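Local coordinates for stringent starvation protein B (Caulobacter vibrioides, PDB 2QAS), which probably acts as a dimeric adaptor that delivers ssrA-tagged proteins to ClpX for degradation, at residues A20-V28 and Q119-P127; A56-L64 and K101-A109. All blocks are in the same frame, centred on the assembly; numbering follows the deposited sequence.

Contact 1 packs helix 16-35 against strand 120-123 and the loop that follows it, while contact 2 pairs the loop leading into helix 62-67 with strand 99-106. Their centres lie about 19 Å apart, with the middle of the chain between them. Both segments of contact 2 fall in the chain between those of contact 1. Within this chain, strand 120-123 is an outermost strand of the four-stranded sheet and 99-106 an outermost strand of the three-stranded one. The two contacts still meet at Arg-25: its NH1, hydrogen-bonded to Leu-110 O, also packs 3.0 Å from Tyr-107 O. Contact 1 also faces the second subunit, so it belongs to the dimer side; no other chain touches contact 2.

Contact 1 (A20-V28 and Q119-P127); sequences AQDALRGVV and QFALQFSAP
Phe-124 fills the angle between helix 16-35 and the end of strand 120-123, with Arg-25 and Val-28 laid against it. The Arg-25 and Phe-124 side chains run antiparallel, guanidinium and ring planes 25° apart, with Phe-124 CG 3.4 Å over one guanidinium face, away from the middle of that group. Closer to the helix, Arg-25 CG rests 3.4 Å from Phe-124 CD2. From there the arginine chain is extended to NE and then turned at chi4 (-70°), which lays the guanidinium over Phe-124 CB and CG and brings it up to Ser-125. At the far end of the ring, Val-28 CG2 meets Phe-124 CZ at 3.7 Å. The backbone of Leu-24 and the carbonyl of Gln-21 approach the ring edge near its plane.

Further along, Leu-122 CD1 touches Val-27 CB at 4.1 Å, and Val-27 CG1 lies 4.4 Å from Phe-120 CE1. At the other end, Gln-21 CG lies near Phe-124 CB.

The second shell is strand 110-115, which probably helps to position these groups. Leu-110 O accepts a hydrogen bond from Arg-25 NH1, and backbone bonds tie Leu-122 to Phe-113 and Phe-124 to Thr-111. Tyr-16 of the second subunit stacks on Phe-120, and Ala-20 and Ala-23 of that subunit pack on Leu-24 and Val-27 of this one. This is an alpha/beta packing at the edge of an antiparallel sheet, built into the dimer interface through helix 16-35.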
loop_
_atom_site.group_PDB
_atom_site.type_symbol
_atom_site.label_atom_id
_atom_site.label_comp_id
_atom_site.label_asym_id
_atom_site.label_seq_id
_atom_site.Cartn_x
_atom_site.Cartn_y
_atom_site.Cartn_z
ATOM N N ALA A 20 5.927 -2.008 -3.340
ATOM C CA ALA A 20 5.509 -2.310 -1.978
ATOM C C ALA A 20 5.801 -1.110 -1.071
ATOM O O ALA A 20 5.082 -0.862 -0.104
ATOM C CB ALA A 20 6.243 -3.546 -1.468
ATOM N N GLN A 21 6.860 -0.377 -1.400
ATOM C CA GLN A 21 7.273 0.799 -0.641
ATOM C C GLN A 21 6.231 1.907 -0.802
ATOM O O GLN A 21 5.802 2.509 0.174
ATOM C CB GLN A 21 8.629 1.293 -1.149
ATOM C CG GLN A 21 9.529 1.901 -0.086
ATOM C CD GLN A 21 10.171 0.845 0.804
ATOM O OE1 GLN A 21 9.480 0.033 1.434
ATOM N NE2 GLN A 21 11.504 0.856 0.867
ATOM N N ASP A 22 5.828 2.174 -2.039
ATOM C CA ASP A 22 4.825 3.196 -2.307
ATOM C C ASP A 22 3.516 2.806 -1.659
ATOM O O ASP A 22 2.859 3.624 -1.018
ATOM C CB ASP A 22 4.593 3.353 -3.805
ATOM C CG ASP A 22 5.848 3.721 -4.541
ATOM O OD1 ASP A 22 6.527 4.679 -4.101
ATOM O OD2 ASP A 22 6.157 3.055 -5.556
ATOM N N ALA A 23 3.130 1.553 -1.853
ATOM C CA ALA A 23 1.897 1.056 -1.278
ATOM C C ALA A 23 1.877 1.372 0.212
ATOM O O ALA A 23 0.865 1.814 0.745
ATOM C CB ALA A 23 1.785 -0.455 -1.497
ATOM N N LEU A 24 3.006 1.162 0.878
ATOM C CA LEU A 24 3.077 1.399 2.307
ATOM C C LEU A 24 3.076 2.871 2.737
ATOM O O LEU A 24 2.695 3.187 3.868
ATOM C CB LEU A 24 4.280 0.660 2.891
ATOM C CG LEU A 24 4.055 -0.852 2.904
ATOM C CD1 LEU A 24 5.308 -1.565 3.378
ATOM C CD2 LEU A 24 2.871 -1.176 3.812
ATOM N N ARG A 25 3.495 3.772 1.853
ATOM C CA ARG A 25 3.468 5.188 2.197
ATOM C C ARG A 25 2.008 5.543 2.448
ATOM O O ARG A 25 1.698 6.456 3.221
ATOM C CB ARG A 25 4.025 6.044 1.056
ATOM C CG ARG A 25 5.534 5.918 0.872
ATOM C CD ARG A 25 6.040 6.839 -0.227
ATOM N NE ARG A 25 7.492 6.746 -0.389
ATOM C CZ ARG A 25 8.379 7.192 0.497
ATOM N NH1 ARG A 25 7.967 7.771 1.619
ATOM N NH2 ARG A 25 9.682 7.058 0.266
ATOM N N GLY A 26 1.121 4.788 1.804
ATOM C CA GLY A 26 -0.306 5.004 1.944
ATOM C C GLY A 26 -0.837 4.773 3.345
ATOM O O GLY A 26 -1.924 5.249 3.679
ATOM N N VAL A 27 -0.094 4.033 4.165
ATOM C CA VAL A 27 -0.523 3.785 5.543
ATOM C C VAL A 27 -0.348 5.084 6.332
ATOM O O VAL A 27 -1.138 5.402 7.224
ATOM C CB VAL A 27 0.311 2.669 6.218
ATOM C CG1 VAL A 27 -0.048 2.568 7.696
ATOM C CG2 VAL A 27 0.047 1.339 5.541
ATOM N N VAL A 28 0.694 5.833 5.993
ATOM C CA VAL A 28 0.952 7.103 6.656
ATOM C C VAL A 28 -0.210 8.035 6.352
ATOM O O VAL A 28 -0.768 8.669 7.243
ATOM C CB VAL A 28 2.260 7.730 6.152
ATOM C CG1 VAL A 28 2.465 9.088 6.791
ATOM C CG2 VAL A 28 3.435 6.792 6.470
ATOM N N GLN A 119 4.392 0.352 19.103
ATOM C CA GLN A 119 5.681 0.104 18.478
ATOM C C GLN A 119 5.607 -0.284 17.008
ATOM O O GLN A 119 6.363 -1.140 16.544
ATOM C CB GLN A 119 6.428 -0.976 19.248
ATOM C CG GLN A 119 6.834 -0.562 20.651
ATOM C CD GLN A 119 7.320 -1.745 21.458
ATOM O OE1 GLN A 119 8.301 -2.405 21.094
ATOM N NE2 GLN A 119 6.628 -2.032 22.556
ATOM N N PHE A 120 4.702 0.354 16.273
ATOM C CA PHE A 120 4.583 0.081 14.853
ATOM C C PHE A 120 5.475 1.063 14.104
ATOM O O PHE A 120 5.374 2.269 14.304
ATOM C CB PHE A 120 3.131 0.230 14.393
ATOM C CG PHE A 120 2.959 0.073 12.915
ATOM C CD1 PHE A 120 2.935 1.187 12.083
ATOM C CD2 PHE A 120 2.896 -1.198 12.341
ATOM C CE1 PHE A 120 2.859 1.044 10.699
ATOM C CE2 PHE A 120 2.821 -1.353 10.956
ATOM C CZ PHE A 120 2.804 -0.229 10.132
ATOM N N ALA A 121 6.341 0.555 13.235
ATOM C CA ALA A 121 7.245 1.418 12.487
ATOM C C ALA A 121 7.329 1.069 11.003
ATOM O O ALA A 121 7.062 -0.055 10.614
ATOM C CB ALA A 121 8.632 1.358 13.108
ATOM N N LEU A 122 7.705 2.048 10.184
ATOM C CA LEU A 122 7.858 1.864 8.740
ATOM C C LEU A 122 9.064 2.671 8.280
ATOM O O LEU A 122 9.336 3.734 8.825
ATOM C CB LEU A 122 6.619 2.362 7.984
ATOM C CG LEU A 122 5.293 1.620 8.154
ATOM C CD1 LEU A 122 4.205 2.365 7.395
ATOM C CD2 LEU A 122 5.417 0.191 7.640
ATOM N N GLN A 123 9.785 2.166 7.284
ATOM C CA GLN A 123 10.954 2.861 6.749
ATOM C C GLN A 123 10.838 2.894 5.226
ATOM O O GLN A 123 10.661 1.857 4.600
ATOM C CB GLN A 123 12.243 2.144 7.175
ATOM C CG GLN A 123 12.415 2.009 8.700
ATOM C CD GLN A 123 13.656 1.198 9.107
ATOM O OE1 GLN A 123 14.786 1.546 8.750
ATOM N NE2 GLN A 123 13.443 0.117 9.861
ATOM N N PHE A 124 10.926 4.084 4.635
ATOM C CA PHE A 124 10.812 4.225 3.185
ATOM C C PHE A 124 12.070 4.786 2.536
ATOM O O PHE A 124 13.116 4.916 3.173
ATOM C CB PHE A 124 9.648 5.146 2.807
ATOM C CG PHE A 124 8.410 4.941 3.620
ATOM C CD1 PHE A 124 8.254 5.577 4.842
ATOM C CD2 PHE A 124 7.388 4.130 3.157
ATOM C CE1 PHE A 124 7.100 5.410 5.588
ATOM C CE2 PHE A 124 6.231 3.955 3.897
ATOM C CZ PHE A 124 6.086 4.598 5.116
ATOM N N SER A 125 11.930 5.129 1.255
ATOM C CA SER A 125 13.003 5.687 0.430
ATOM C C SER A 125 14.312 4.923 0.592
ATOM O O SER A 125 15.376 5.400 0.189
ATOM C CB SER A 125 13.221 7.169 0.762
ATOM O OG SER A 125 14.120 7.774 -0.155
ATOM N N ALA A 126 14.221 3.731 1.177
ATOM C CA ALA A 126 15.386 2.887 1.402
ATOM C C ALA A 126 15.256 1.579 0.625
ATOM O O ALA A 126 14.593 0.643 1.080
ATOM C CB ALA A 126 15.541 2.598 2.898
ATOM N N PRO A 127 15.880 1.505 -0.566
ATOM C CA PRO A 127 15.839 0.305 -1.412
ATOM C C PRO A 127 16.773 -0.803 -0.911
ATOM O O PRO A 127 16.669 -1.959 -1.332
ATOM C CB PRO A 127 16.251 0.841 -2.782
ATOM C CG PRO A 127 17.242 1.906 -2.425
ATOM C CD PRO A 127 16.562 2.612 -1.265
#

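Contact 2 (A56-L64 and K101-A109); sequences AGVSGPQDL and KRLSVPYAA
Ser-59 and Ser-104 form a single antiparallel beta bridge, a hydrogen-bonded pair that lays the loop before helix 62-67 along strand 99-106, an outer strand of the three-stranded sheet. Ser-59 N gives to Ser-104 O at 3.3 Å, and Ser-104 N returns the bond to Ser-59 O at 3.2 Å with an N-H...O angle of 161°. Beside these two bonds, Val-58 CA and Leu-103 CA direct C-H...O contacts at the same two carbonyl oxygens, so each oxygen is approached by an N-H and a C-H.

The closer packing lies on the two sides of the bridge along the strand, toward Pro-106 and toward Lys-101. On the first, Val-58 and Pro-106 meet at about a right angle; Val-58 CG1 lies 3.9 Å from Pro-106 CD and also faces Ala-109 CB. On the second, Leu-103 and Leu-64 likewise cross nearly square, their CD2 methyls 4.1 Å apart; CG of Leu-64 stands anti to its backbone nitrogen (chi1 176°), which turns this side chain inward from the first turn of the helix. That CD2 of Leu-103 also lies against Gly-60 CA. Lys-101 runs past the N-cap residue Pro-61, with Lys-101 CD 3.8 Å from Pro-61 CG, and Phe-96 of strand 89-96 packs on Leu-64 and Lys-101.

The solvent side is looser. Exposed Ala-56 and Gly-57 touch Pro-106 CG with backbone atoms alone, and exposed Ser-59 sets its OG beside Ser-104 CB. Arg-102 turns its polar end away from the loop to strand 89-96, where NE bonds to Thr-93 OG1. Past Pro-61, Lys-101 bends at chi4 (-57°) toward the helix start. There its NZ reaches Asp-63 OD2 in a long salt bridge of 3.8 Å.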
loop_
_atom_site.group_PDB
_atom_site.type_symbol
_atom_site.label_atom_id
_atom_site.label_comp_id
_atom_site.label_asym_id
_atom_site.label_seq_id
_atom_site.Cartn_x
_atom_site.Cartn_y
_atom_site.Cartn_z
ATOM N N ALA A 56 11.557 17.663 -3.151
ATOM C CA ALA A 56 10.723 18.641 -3.841
ATOM C C ALA A 56 9.350 18.608 -3.183
ATOM O O ALA A 56 8.998 17.625 -2.534
ATOM C CB ALA A 56 10.606 18.288 -5.323
ATOM N N GLY A 57 8.584 19.681 -3.334
ATOM C CA GLY A 57 7.256 19.714 -2.750
ATOM C C GLY A 57 7.121 20.171 -1.302
ATOM O O GLY A 57 6.027 20.573 -0.897
ATOM N N VAL A 58 8.191 20.113 -0.511
ATOM C CA VAL A 58 8.067 20.538 0.875
ATOM C C VAL A 58 8.305 22.030 1.041
ATOM O O VAL A 58 9.247 22.604 0.487
ATOM C CB VAL A 58 9.002 19.732 1.847
ATOM C CG1 VAL A 58 9.704 18.628 1.106
ATOM C CG2 VAL A 58 9.975 20.654 2.545
ATOM N N SER A 59 7.423 22.659 1.803
ATOM C CA SER A 59 7.527 24.082 2.055
ATOM C C SER A 59 7.457 24.340 3.553
ATOM O O SER A 59 6.836 23.585 4.296
ATOM C CB SER A 59 6.400 24.816 1.332
ATOM O OG SER A 59 5.159 24.197 1.615
ATOM N N GLY A 60 8.107 25.407 3.991
ATOM C CA GLY A 60 8.105 25.748 5.400
ATOM C C GLY A 60 8.880 27.029 5.591
ATOM O O GLY A 60 9.472 27.524 4.635
ATOM N N PRO A 61 8.896 27.603 6.802
ATOM C CA PRO A 61 9.656 28.843 6.964
ATOM C C PRO A 61 11.098 28.590 6.534
ATOM O O PRO A 61 11.687 27.561 6.878
ATOM C CB PRO A 61 9.528 29.135 8.458
ATOM C CG PRO A 61 8.213 28.507 8.816
ATOM C CD PRO A 61 8.282 27.194 8.075
ATOM N N GLN A 62 11.653 29.526 5.772
ATOM C CA GLN A 62 13.020 29.411 5.276
ATOM C C GLN A 62 14.006 29.180 6.422
ATOM O O GLN A 62 14.926 28.369 6.310
ATOM C CB GLN A 62 13.402 30.683 4.504
ATOM C CG GLN A 62 14.339 30.440 3.321
ATOM C CD GLN A 62 14.709 31.721 2.579
ATOM O OE1 GLN A 62 15.435 32.567 3.102
ATOM N NE2 GLN A 62 14.205 31.866 1.354
ATOM N N ASP A 63 13.804 29.895 7.523
ATOM C CA ASP A 63 14.670 29.780 8.692
ATOM C C ASP A 63 14.682 28.353 9.224
ATOM O O ASP A 63 15.740 27.762 9.430
ATOM C CB ASP A 63 14.195 30.729 9.797
ATOM C CG ASP A 63 12.734 30.499 10.181
ATOM O OD1 ASP A 63 11.844 30.835 9.363
ATOM O OD2 ASP A 63 12.479 29.977 11.295
ATOM N N LEU A 64 13.491 27.809 9.443
ATOM C CA LEU A 64 13.334 26.456 9.958
ATOM C C LEU A 64 13.980 25.404 9.060
ATOM O O LEU A 64 14.764 24.582 9.526
ATOM C CB LEU A 64 11.845 26.147 10.130
ATOM C CG LEU A 64 11.466 24.735 10.573
ATOM C CD1 LEU A 64 12.147 24.407 11.888
ATOM C CD2 LEU A 64 9.954 24.639 10.699
ATOM N N LYS A 101 4.262 27.535 13.348
ATOM C CA LYS A 101 4.684 27.556 11.948
ATOM C C LYS A 101 3.998 26.465 11.120
ATOM O O LYS A 101 3.660 25.397 11.636
ATOM C CB LYS A 101 6.203 27.378 11.853
ATOM C CG LYS A 101 6.997 28.459 12.559
ATOM C CD LYS A 101 8.483 28.137 12.585
ATOM C CE LYS A 101 9.267 29.205 13.358
ATOM N NZ LYS A 101 9.070 30.584 12.791
ATOM N N ARG A 102 3.811 26.742 9.832
ATOM C CA ARG A 102 3.165 25.812 8.908
ATOM C C ARG A 102 4.142 24.990 8.081
ATOM O O ARG A 102 5.210 25.464 7.704
ATOM C CB ARG A 102 2.244 26.573 7.960
ATOM C CG ARG A 102 0.781 26.541 8.359
ATOM C CD ARG A 102 -0.016 25.579 7.488
ATOM N NE ARG A 102 -0.946 24.822 8.313
ATOM C CZ ARG A 102 -1.875 23.999 7.848
ATOM N NH1 ARG A 102 -2.022 23.823 6.543
ATOM N NH2 ARG A 102 -2.633 23.328 8.696
ATOM N N LEU A 103 3.752 23.756 7.784
ATOM C CA LEU A 103 4.576 22.849 7.000
ATOM C C LEU A 103 3.735 22.045 6.037
ATOM O O LEU A 103 2.602 21.665 6.346
ATOM C CB LEU A 103 5.295 21.854 7.900
ATOM C CG LEU A 103 6.480 22.299 8.735
ATOM C CD1 LEU A 103 6.940 21.108 9.560
ATOM C CD2 LEU A 103 7.605 22.796 7.832
ATOM N N SER A 104 4.313 21.775 4.875
ATOM C CA SER A 104 3.672 20.960 3.861
ATOM C C SER A 104 4.669 19.881 3.513
ATOM O O SER A 104 5.810 20.175 3.163
ATOM C CB SER A 104 3.329 21.782 2.627
ATOM O OG SER A 104 2.051 22.359 2.792
ATOM N N VAL A 105 4.242 18.632 3.626
ATOM C CA VAL A 105 5.131 17.519 3.335
ATOM C C VAL A 105 4.486 16.501 2.409
ATOM O O VAL A 105 3.374 16.035 2.664
ATOM C CB VAL A 105 5.554 16.812 4.642
ATOM C CG1 VAL A 105 6.494 15.658 4.332
ATOM C CG2 VAL A 105 6.209 17.818 5.577
ATOM N N PRO A 106 5.166 16.158 1.302
ATOM C CA PRO A 106 4.579 15.174 0.389
ATOM C C PRO A 106 4.811 13.800 0.997
ATOM O O PRO A 106 5.773 13.602 1.744
ATOM C CB PRO A 106 5.382 15.368 -0.903
ATOM C CG PRO A 106 5.913 16.762 -0.795
ATOM C CD PRO A 106 6.301 16.842 0.659
ATOM N N TYR A 107 3.935 12.849 0.706
ATOM C CA TYR A 107 4.142 11.520 1.248
ATOM C C TYR A 107 5.407 10.926 0.639
ATOM O O TYR A 107 6.036 10.048 1.224
ATOM C CB TYR A 107 2.922 10.653 0.975
ATOM C CG TYR A 107 1.690 11.240 1.615
ATOM C CD1 TYR A 107 0.676 11.794 0.842
ATOM C CD2 TYR A 107 1.568 11.301 3.007
ATOM C CE1 TYR A 107 -0.433 12.399 1.435
ATOM C CE2 TYR A 107 0.466 11.903 3.609
ATOM C CZ TYR A 107 -0.529 12.452 2.818
ATOM O OH TYR A 107 -1.612 13.069 3.400
ATOM N N ALA A 108 5.791 11.441 -0.524
ATOM C CA ALA A 108 6.987 10.982 -1.213
ATOM C C ALA A 108 8.251 11.360 -0.435
ATOM O O ALA A 108 9.275 10.676 -0.516
ATOM C CB ALA A 108 7.043 11.583 -2.606
ATOM N N ALA A 109 8.183 12.448 0.326
ATOM C CA ALA A 109 9.342 12.892 1.088
ATOM C C ALA A 109 9.584 12.049 2.339
ATOM O O ALA A 109 10.678 12.057 2.889
ATOM C CB ALA A 109 9.181 14.348 1.457
#